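Local structure of pseudopilin EpsI (Vibrio vulnificus, 2RET) at residues Val8-Leu11 and Glu12-Phe16; Asp22-Met25 and Ala26-Met29; Thr58-Pro61 and Leu62-Ala65. The protein is a pseudopilin of the type II secretion system, here without its membrane helix, and probably helps to export proteases and toxins from the periplasm. The protein carries 2 engineered substitutions. All blocks are in the same frame, centred on the assembly; numbering follows the deposited sequence. Where two conformers were deposited one is given.

Contact 1: Val8-Leu11 and Glu12-Phe16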
ATOM      1  N   VAL A   8     -19.874   3.998  38.648  1.00 17.64           N
ATOM      2  CA  VAL A   8     -20.153   4.830  37.461  1.00 16.98           C
ATOM      3  C   VAL A   8     -19.376   6.181  37.429  1.00 16.23           C
ATOM      4  O   VAL A   8     -18.943   6.583  36.367  1.00 15.69           O
ATOM      5  CB  VAL A   8     -21.690   4.958  37.125  1.00 16.65           C
ATOM      6  CG1 VAL A   8     -22.566   4.973  38.364  1.00 16.89           C
ATOM      7  CG2 VAL A   8     -21.956   6.168  36.256  1.00 16.86           C
ATOM      8  N   GLY A   9     -19.186   6.850  38.565  1.00 16.09           N
ATOM      9  CA  GLY A   9     -18.399   8.090  38.639  1.00 16.27           C
ATOM     10  C   GLY A   9     -16.965   7.928  38.127  1.00 17.09           C
ATOM     11  O   GLY A   9     -16.447   8.781  37.399  1.00 15.75           O
ATOM     12  N   TYR A  10     -16.331   6.814  38.505  1.00 17.51           N
ATOM     13  CA  TYR A  10     -14.976   6.479  38.042  1.00 17.97           C
ATOM     14  C   TYR A  10     -14.930   6.137  36.548  1.00 16.86           C
ATOM     15  O   TYR A  10     -14.016   6.562  35.851  1.00 15.44           O
ATOM     16  CB  TYR A  10     -14.413   5.333  38.882  1.00 19.73           C
ATOM     17  CG  TYR A  10     -13.435   4.425  38.171  1.00 22.16           C
ATOM     18  CD1 TYR A  10     -12.119   4.809  37.964  1.00 23.47           C
ATOM     19  CD2 TYR A  10     -13.828   3.148  37.735  1.00 25.82           C
ATOM     20  CE1 TYR A  10     -11.209   3.957  37.320  1.00 25.61           C
ATOM     21  CE2 TYR A  10     -12.925   2.284  37.081  1.00 26.30           C
ATOM     22  CZ  TYR A  10     -11.619   2.700  36.874  1.00 26.61           C
ATOM     23  OH  TYR A  10     -10.723   1.859  36.240  1.00 26.67           O
ATOM     24  N   LEU A  11     -15.924   5.379  36.081  1.00 16.17           N
ATOM     25  CA  LEU A  11     -16.083   5.034  34.664  1.00 15.78           C
ATOM     26  C   LEU A  11     -16.294   6.259  33.801  1.00 15.26           C
ATOM     27  O   LEU A  11     -15.699   6.362  32.704  1.00 15.09           O
ATOM     28  CB  LEU A  11     -17.223   4.035  34.476  1.00 16.25           C
ATOM     29  CG  LEU A  11     -16.848   2.633  34.990  1.00 18.10           C
ATOM     30  CD1 LEU A  11     -18.048   1.673  35.144  1.00 17.93           C
ATOM     31  CD2 LEU A  11     -15.747   2.016  34.076  1.00 19.08           C
ATOM     32  N   GLU A  12     -17.098   7.209  34.292  1.00 14.03           N
ATOM     33  CA  GLU A  12     -17.202   8.506  33.629  1.00 14.03           C
ATOM     34  C   GLU A  12     -15.847   9.177  33.444  1.00 14.04           C
ATOM     35  O   GLU A  12     -15.502   9.536  32.331  1.00 12.47           O
ATOM     36  CB  GLU A  12     -18.128   9.469  34.376  1.00 13.72           C
ATOM     37  CG  GLU A  12     -19.582   9.129  34.217  1.00 14.15           C
ATOM     38  CD  GLU A  12     -20.476   9.828  35.212  1.00 13.98           C
ATOM     39  OE1 GLU A  12     -19.984  10.672  36.008  1.00 14.68           O
ATOM     40  OE2 GLU A  12     -21.690   9.544  35.188  1.00 15.48           O
ATOM     41  N   GLN A  13     -15.115   9.373  34.548  1.00 14.01           N
ATOM     42  CA  GLN A  13     -13.789   9.996  34.520  1.00 15.26           C
ATOM     43  C   GLN A  13     -12.850   9.347  33.494  1.00 14.79           C
ATOM     44  O   GLN A  13     -12.172  10.031  32.753  1.00 13.86           O
ATOM     45  CB  GLN A  13     -13.103   9.927  35.903  1.00 15.80           C
ATOM     46  CG  GLN A  13     -13.768  10.755  37.013  1.00 18.99           C
ATOM     47  CD  GLN A  13     -13.730  12.269  36.747  1.00 20.79           C
ATOM     48  OE1 GLN A  13     -14.687  12.840  36.219  1.00 20.14           O
ATOM     49  NE2 GLN A  13     -12.629  12.917  37.135  1.00 21.71           N
ATOM     50  N   LYS A  14     -12.833   8.022  33.470  1.00 14.63           N
ATOM     51  CA  LYS A  14     -11.976   7.248  32.568  1.00 15.54           C
ATOM     52  C   LYS A  14     -12.308   7.455  31.051  1.00 15.38           C
ATOM     53  O   LYS A  14     -11.436   7.638  30.213  1.00 14.22           O
ATOM     54  CB  LYS A  14     -12.101   5.773  32.942  1.00 15.53           C
ATOM     55  CG  LYS A  14     -10.904   4.955  32.640  1.00 18.43           C
ATOM     56  CD  LYS A  14     -10.974   3.582  33.336  1.00 23.16           C
ATOM     57  CE  LYS A  14     -11.789   2.574  32.508  1.00 25.49           C
ATOM     58  NZ  LYS A  14     -10.939   1.861  31.466  1.00 26.69           N
HETATM   59  N   MSE A  15     -13.588   7.446  30.740  1.00 15.28           N
HETATM   60  CA  MSE A  15     -14.063   7.596  29.400  1.00 16.14           C
HETATM   61  C   MSE A  15     -13.861   9.026  28.886  1.00 15.28           C
HETATM   62  O   MSE A  15     -13.411   9.230  27.770  1.00 15.56           O
HETATM   63  CB  MSE A  15     -15.550   7.239  29.380  1.00 16.80           C
HETATM   64  CG  MSE A  15     -16.197   7.363  28.028  1.00 21.45           C
HETATM   65 SE   MSE A  15     -18.036   6.721  28.049  1.00 35.64          SE
HETATM   66  CE  MSE A  15     -18.055   5.566  29.662  1.00 25.72           C
ATOM     67  N   PHE A  16     -14.192   9.993  29.707  1.00 13.42           N
ATOM     68  CA  PHE A  16     -14.040  11.373  29.329  1.00 13.54           C
ATOM     69  C   PHE A  16     -12.585  11.834  29.259  1.00 13.74           C
ATOM     70  O   PHE A  16     -12.252  12.544  28.315  1.00 14.02           O
ATOM     71  CB  PHE A  16     -14.854  12.277  30.237  1.00 12.93           C
ATOM     72  CG  PHE A  16     -16.340  11.996  30.202  1.00 13.86           C
ATOM     73  CD1 PHE A  16     -16.987  11.661  29.016  1.00 12.06           C
ATOM     74  CD2 PHE A  16     -17.103  12.096  31.365  1.00 13.95           C
ATOM     75  CE1 PHE A  16     -18.337  11.401  28.999  1.00 14.00           C
ATOM     76  CE2 PHE A  16     -18.464  11.855  31.342  1.00 11.04           C
ATOM     77  CZ  PHE A  16     -19.084  11.508  30.174  1.00 11.87           C
TER

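Contact 2: Asp22-Met25 and Ala26-Met29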
ATOM      1  N   ASP A  22      -7.442  11.376  23.194  1.00 14.52           N
ATOM      2  CA  ASP A  22      -7.623  11.200  21.766  1.00 15.10           C
ATOM      3  C   ASP A  22      -7.648  12.513  20.998  1.00 14.09           C
ATOM      4  O   ASP A  22      -7.090  12.589  19.917  1.00 13.65           O
ATOM      5  CB  ASP A  22      -8.876  10.386  21.451  1.00 15.04           C
ATOM      6  CG  ASP A  22      -8.683   8.880  21.654  1.00 20.04           C
ATOM      7  OD1 ASP A  22      -7.513   8.412  21.795  1.00 24.93           O
ATOM      8  OD2 ASP A  22      -9.713   8.146  21.700  1.00 23.66           O
ATOM      9  N   ASN A  23      -8.322  13.518  21.536  1.00 14.01           N
ATOM     10  CA  ASN A  23      -8.401  14.830  20.888  1.00 13.40           C
ATOM     11  C   ASN A  23      -7.043  15.485  20.830  1.00 13.17           C
ATOM     12  O   ASN A  23      -6.692  16.100  19.824  1.00 13.02           O
ATOM     13  CB  ASN A  23      -9.413  15.758  21.598  1.00 13.38           C
ATOM     14  CG  ASN A  23     -10.883  15.271  21.451  1.00 12.52           C
ATOM     15  OD1 ASN A  23     -11.200  14.472  20.569  1.00  6.82           O
ATOM     16  ND2 ASN A  23     -11.765  15.762  22.312  1.00  6.41           N
ATOM     17  N   GLN A  24      -6.264  15.349  21.893  1.00 13.56           N
ATOM     18  CA  GLN A  24      -4.935  15.927  21.894  1.00 13.31           C
ATOM     19  C   GLN A  24      -3.904  15.119  21.076  1.00 14.18           C
ATOM     20  O   GLN A  24      -3.029  15.741  20.497  1.00 12.94           O
ATOM     21  CB  GLN A  24      -4.467  16.246  23.304  1.00 13.63           C
ATOM     22  CG  GLN A  24      -5.404  17.221  24.033  1.00 12.69           C
ATOM     23  CD  GLN A  24      -5.614  18.508  23.291  1.00 14.27           C
ATOM     24  OE1 GLN A  24      -4.687  19.040  22.696  1.00 15.46           O
ATOM     25  NE2 GLN A  24      -6.843  19.024  23.315  1.00 14.10           N
HETATM   26  N   MSE A  25      -4.025  13.777  20.998  1.00 14.44           N
HETATM   27  CA  MSE A  25      -3.186  12.975  20.092  0.50 15.40           C
HETATM   28  C   MSE A  25      -3.376  13.436  18.651  1.00 14.64           C
HETATM   29  O   MSE A  25      -2.418  13.577  17.919  1.00 13.39           O
HETATM   30  CB  MSE A  25      -3.496  11.464  20.164  0.50 16.56           C
HETATM   31  CG  MSE A  25      -2.986  10.674  18.917  0.50 20.80           C
HETATM   32 SE   MSE A  25      -3.271   8.739  18.926  0.50 33.44          SE
HETATM   33  CE  MSE A  25      -5.197   8.689  19.395  0.50 30.70           C
ATOM     34  N   ALA A  26      -4.637  13.644  18.267  1.00 13.68           N
ATOM     35  CA  ALA A  26      -4.999  14.109  16.938  1.00 13.07           C
ATOM     36  C   ALA A  26      -4.326  15.456  16.608  1.00 12.17           C
ATOM     37  O   ALA A  26      -3.736  15.617  15.553  1.00  8.96           O
ATOM     38  CB  ALA A  26      -6.518  14.192  16.812  1.00 12.61           C
HETATM   39  N   MSE A  27      -4.365  16.392  17.554  1.00 13.75           N
HETATM   40  CA  MSE A  27      -3.684  17.697  17.370  1.00 15.19           C
HETATM   41  C   MSE A  27      -2.178  17.575  17.174  1.00 14.00           C
HETATM   42  O   MSE A  27      -1.626  18.250  16.333  1.00 12.88           O
HETATM   43  CB  MSE A  27      -4.009  18.648  18.515  1.00 16.44           C
HETATM   44  CG  MSE A  27      -5.517  18.904  18.644  1.00 22.35           C
HETATM   45 SE   MSE A  27      -6.360  19.664  17.032  1.00 36.51          SE
HETATM   46  CE  MSE A  27      -6.276  18.301  15.645  1.00 32.84           C
ATOM     47  N   VAL A  28      -1.533  16.710  17.950  1.00 13.94           N
ATOM     48  CA  VAL A  28      -0.106  16.440  17.771  1.00 14.22           C
ATOM     49  C   VAL A  28       0.137  15.865  16.381  1.00 14.52           C
ATOM     50  O   VAL A  28       1.024  16.325  15.678  1.00 12.67           O
ATOM     51  CB  VAL A  28       0.477  15.454  18.835  1.00 14.84           C
ATOM     52  CG1 VAL A  28       1.961  15.112  18.483  1.00 14.75           C
ATOM     53  CG2 VAL A  28       0.345  16.016  20.276  1.00 12.04           C
HETATM   54  N   MSE A  29      -0.672  14.879  15.993  1.00 15.59           N
HETATM   55  CA  MSE A  29      -0.563  14.225  14.666  1.00 17.16           C
HETATM   56  C   MSE A  29      -0.723  15.152  13.431  1.00 16.62           C
HETATM   57  O   MSE A  29      -0.077  14.918  12.429  1.00 16.58           O
HETATM   58  CB  MSE A  29      -1.563  13.073  14.552  1.00 18.25           C
HETATM   59  CG  MSE A  29      -1.186  11.837  15.319  1.00 21.99           C
HETATM   60 SE   MSE A  29       0.626  11.209  14.935  1.00 32.92          SE
HETATM   61  CE  MSE A  29       0.497   9.663  16.176  1.00 28.30           C
TER

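Contact 3: Thr58-Pro61 and Leu62-Ala65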
ATOM      1  N   THR A  58      13.853   7.745  22.350  1.00 23.88           N
ATOM      2  CA  THR A  58      13.843   6.467  21.658  1.00 24.57           C
ATOM      3  C   THR A  58      15.297   5.997  21.407  1.00 24.76           C
ATOM      4  O   THR A  58      16.244   6.793  21.442  1.00 24.75           O
ATOM      5  CB  THR A  58      13.009   6.538  20.342  1.00 24.58           C
ATOM      6  OG1 THR A  58      13.789   7.130  19.297  1.00 26.32           O
ATOM      7  CG2 THR A  58      11.735   7.347  20.533  1.00 23.89           C
ATOM      8  N   THR A  59      15.457   4.697  21.194  1.00 25.07           N
ATOM      9  CA  THR A  59      16.769   4.092  20.943  1.00 25.40           C
ATOM     10  C   THR A  59      16.862   3.640  19.483  1.00 25.53           C
ATOM     11  O   THR A  59      17.478   2.619  19.171  1.00 25.87           O
ATOM     12  CB  THR A  59      17.019   2.897  21.897  1.00 25.38           C
ATOM     13  OG1 THR A  59      16.749   3.304  23.243  1.00 25.41           O
ATOM     14  CG2 THR A  59      18.477   2.371  21.798  1.00 25.79           C
ATOM     15  N   GLN A  60      16.246   4.417  18.598  1.00 25.70           N
ATOM     16  CA  GLN A  60      16.265   4.146  17.175  1.00 25.82           C
ATOM     17  C   GLN A  60      15.957   5.432  16.415  1.00 25.69           C
ATOM     18  O   GLN A  60      15.396   6.374  16.994  1.00 25.19           O
ATOM     19  CB  GLN A  60      15.217   3.104  16.827  1.00 26.14           C
ATOM     20  CG  GLN A  60      13.792   3.664  16.827  1.00 27.50           C
ATOM     21  CD  GLN A  60      12.802   2.737  16.192  1.00 29.60           C
ATOM     22  OE1 GLN A  60      11.693   2.595  16.682  1.00 32.36           O
ATOM     23  NE2 GLN A  60      13.194   2.087  15.097  1.00 30.92           N
ATOM     24  N   PRO A  61      16.300   5.471  15.112  1.00 25.69           N
ATOM     25  CA  PRO A  61      16.108   6.688  14.339  1.00 25.74           C
ATOM     26  C   PRO A  61      14.809   6.709  13.537  1.00 25.65           C
ATOM     27  O   PRO A  61      14.516   7.720  12.888  1.00 25.56           O
ATOM     28  CB  PRO A  61      17.304   6.661  13.381  1.00 25.57           C
ATOM     29  CG  PRO A  61      17.495   5.198  13.090  1.00 25.63           C
ATOM     30  CD  PRO A  61      16.900   4.417  14.270  1.00 25.62           C
ATOM     31  N   LEU A  62      14.046   5.614  13.564  1.00 25.43           N
ATOM     32  CA  LEU A  62      12.912   5.470  12.649  1.00 25.13           C
ATOM     33  C   LEU A  62      11.615   6.107  13.207  1.00 24.86           C
ATOM     34  O   LEU A  62      10.884   6.796  12.492  1.00 24.38           O
ATOM     35  CB  LEU A  62      12.703   3.995  12.264  1.00 24.80           C
ATOM     36  CG  LEU A  62      13.890   3.194  11.715  1.00 24.04           C
ATOM     37  CD1 LEU A  62      13.432   1.826  11.271  1.00 22.63           C
ATOM     38  CD2 LEU A  62      14.606   3.914  10.570  1.00 22.98           C
ATOM     39  N   LEU A  63      11.335   5.892  14.485  1.00 24.86           N
ATOM     40  CA  LEU A  63      10.094   6.380  15.057  1.00 24.23           C
ATOM     41  C   LEU A  63      10.328   7.349  16.193  1.00 24.98           C
ATOM     42  O   LEU A  63      11.183   7.120  17.040  1.00 25.30           O
ATOM     43  CB  LEU A  63       9.256   5.219  15.561  1.00 23.59           C
ATOM     44  CG  LEU A  63       8.899   4.125  14.561  1.00 22.84           C
ATOM     45  CD1 LEU A  63       8.105   3.051  15.285  1.00 20.53           C
ATOM     46  CD2 LEU A  63       8.163   4.656  13.330  1.00 20.72           C
ATOM     47  N   LYS A  64       9.537   8.424  16.210  1.00 25.47           N
ATOM     48  CA  LYS A  64       9.438   9.317  17.363  1.00 25.67           C
ATOM     49  C   LYS A  64       8.211   8.914  18.180  1.00 25.19           C
ATOM     50  O   LYS A  64       7.250   8.355  17.647  1.00 26.19           O
ATOM     51  CB  LYS A  64       9.349  10.785  16.912  1.00 25.92           C
ATOM     52  CG  LYS A  64      10.515  11.203  16.047  1.00 27.53           C
ATOM     53  CD  LYS A  64      10.514  12.687  15.722  1.00 31.48           C
ATOM     54  CE  LYS A  64       9.520  13.060  14.625  1.00 33.04           C
ATOM     55  NZ  LYS A  64       9.906  14.355  14.007  1.00 33.96           N
ATOM     56  N   ALA A  65       8.271   9.143  19.483  1.00 23.60           N
ATOM     57  CA  ALA A  65       7.191   8.768  20.373  1.00 22.78           C
ATOM     58  C   ALA A  65       6.808   9.986  21.207  1.00 21.63           C
ATOM     59  O   ALA A  65       7.615  10.857  21.446  1.00 20.38           O
ATOM     60  CB  ALA A  65       7.604   7.603  21.272  1.00 22.04           C
TER

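Contact 1: Val8-Leu11 and Glu12-Phe16
Val8 and Glu12 lie side by side on one face of the helix, pointing the same way, one turn apart. Their side chains meet where Val8 CG2 comes within 3.6 Å of Glu12 OE2. The glutamate reaches that far because its CG stands anti to the carbonyl carbon (chi1 -74°) and the chain beyond CG is extended; on the way, Glu12 CG passes 3.4 Å from Val8 O. OE2 is not left to the valine: it is hydrogen-bonded to Tyr158 OH of the EpsJ chain. A long acidic chain can thus lie along the valine and still bring its carboxylate to the partner protein.

A second lengthwise pair, Tyr10 and Lys14, occupies another side of the helix. Here Lys14 CD touches Tyr10 OH at 3.4 Å, approaching the ring obliquely. With CG anti to the backbone N (chi1 -152°) and chi2 extended, CD comes beside the phenol; the later bends turn only CE and NZ.

Backbone hydrogen bonds run beneath both pairs in the i to i+4 pattern of an alpha-helix. This is the start of helix 8-30, the long helix that lies against the antiparallel sheet in the pilin-like fold. Glu12 N gives its hydrogen to Val8 O over 2.8 Å, with an N-H...O angle of 166°. Lys14 N reaches Tyr10 O in the same way at 3.0 Å, and Met15 N reaches Leu11 O at 3.1 Å.

Apolar groups complete the surface. Leu11 CD2 lies a loose 4.3 Å from Lys14 CE, while Leu11 and selenomethionine Met15 both offer a nonpolar surface to Leu18 of the EpsJ chain. Phe16 meets Tyr158 of that chain edge-to-face and also rests on Trp49 of strand 47-56.

Contact 2: Asp22-Met25 and Ala26-Met29
Asn23 OD1 is gripped by two donors of an EpsJ chain, Arg163 NH2 and Thr164 N. Its ND2 serves Ala162 O of that chain and Glu42 OE2 of its own, so an amide, which both gives and takes, suits this buried spot. The setting is the later part of helix 8-30, packed over the antiparallel sheet as in pilin-like folds.

Four main-chain bonds hold this part of the helix together. The shortest joins Met29 N to Met25 O at 2.9 Å, while Met27 N to Asn23 O is longer, at 3.3 Å. Ala26 needs little room: its CB sits 3.5 Å from Asp22 O, a small residue on a buried stretch of the helix.

Met25 and Met29, both selenomethionines, leave the backbone differently. Met25 puts CG anti to its backbone N (chi1 161°), whereas Met29 places CG anti to its carbonyl carbon (chi1 -75°). In the Met25 conformer given, one of two, the chains come nearest at CG, 4.2 Å from Met25 CG to Met29 CG, and separate beyond it. Both rest on Ser84 of strand 80-87, their long apolar chains suiting the side of the helix that faces the sheet.

Met27 and Gln24 meet at a slant. Glu42 OE1 accepts Gln24 NE2, and Gln24 OE1 lies 4.1 Å from Met27 CG.

Contact 3: Thr58-Pro61 and Leu62-Ala65
Gln60 and Leu62 cross at about a right angle, the flat amide of the glutamine lying against the CB and CG of the leucine. The same side chain crosses Leu63 obliquely, so one long residue spans both leucines. Its CG occupies the crowded position between backbone N and carbonyl carbon (chi1 76°), which swings the extended chain back over the turn and puts Gln60 CG 3.8 Å from Leu62 N.

Pro61 and Leu62 are arranged differently, side by side and pointing the same way, with Pro61 CG 4.0 Å from Leu62 CD2. A rigid ring suits this bend, since it limits the backbone just where the chain reverses.

Thr58 faces the returning strand from the far end of the turn. Its hydroxyl donates to Gln60 O at 2.9 Å, in the carbonyl plane and on a lone pair, closing the turn from within. Both branches lie near Leu63 O, and the methyl goes on to Ala65: Thr58 CG2 lies 4.2 Å from Ala65 CB, a small partner that lets the two sides approach.

Gln60 packs on Leu63 of a second copy of this protein, and Leu63 on its Gln60; both leucines also pack on Phe80 of an EpsJ chain. The turn links strands 47-56 and 63-71 as a beta-hairpin; Ala65 bonds through its backbone to Val56, while Lys64 pairs with Val86 of strand 80-87 and Leu62 with Ser88 just past its end.

Overall arrangement
Contacts 1 and 2 lie in series on helix 8-30, their centres about 20 Å apart and their nearest atoms about 7 Å apart. Contact 3 belongs to the hairpin turn between strands 47-56 and 63-71; its centre is about 33 Å from that of contact 1, on the opposite side of the chain's centre, and about 19 Å from that of contact 2, with nearest atoms about 7 Å apart. The last two are linked through the sheet: Met29 of contact 2 touches Val86, whose backbone pairs with Lys64 of contact 3. All three meet EpsJ chains, contacts 1 and 2 from the helix and contact 3 through leucines of the turn, where a second EpsI copy also packs.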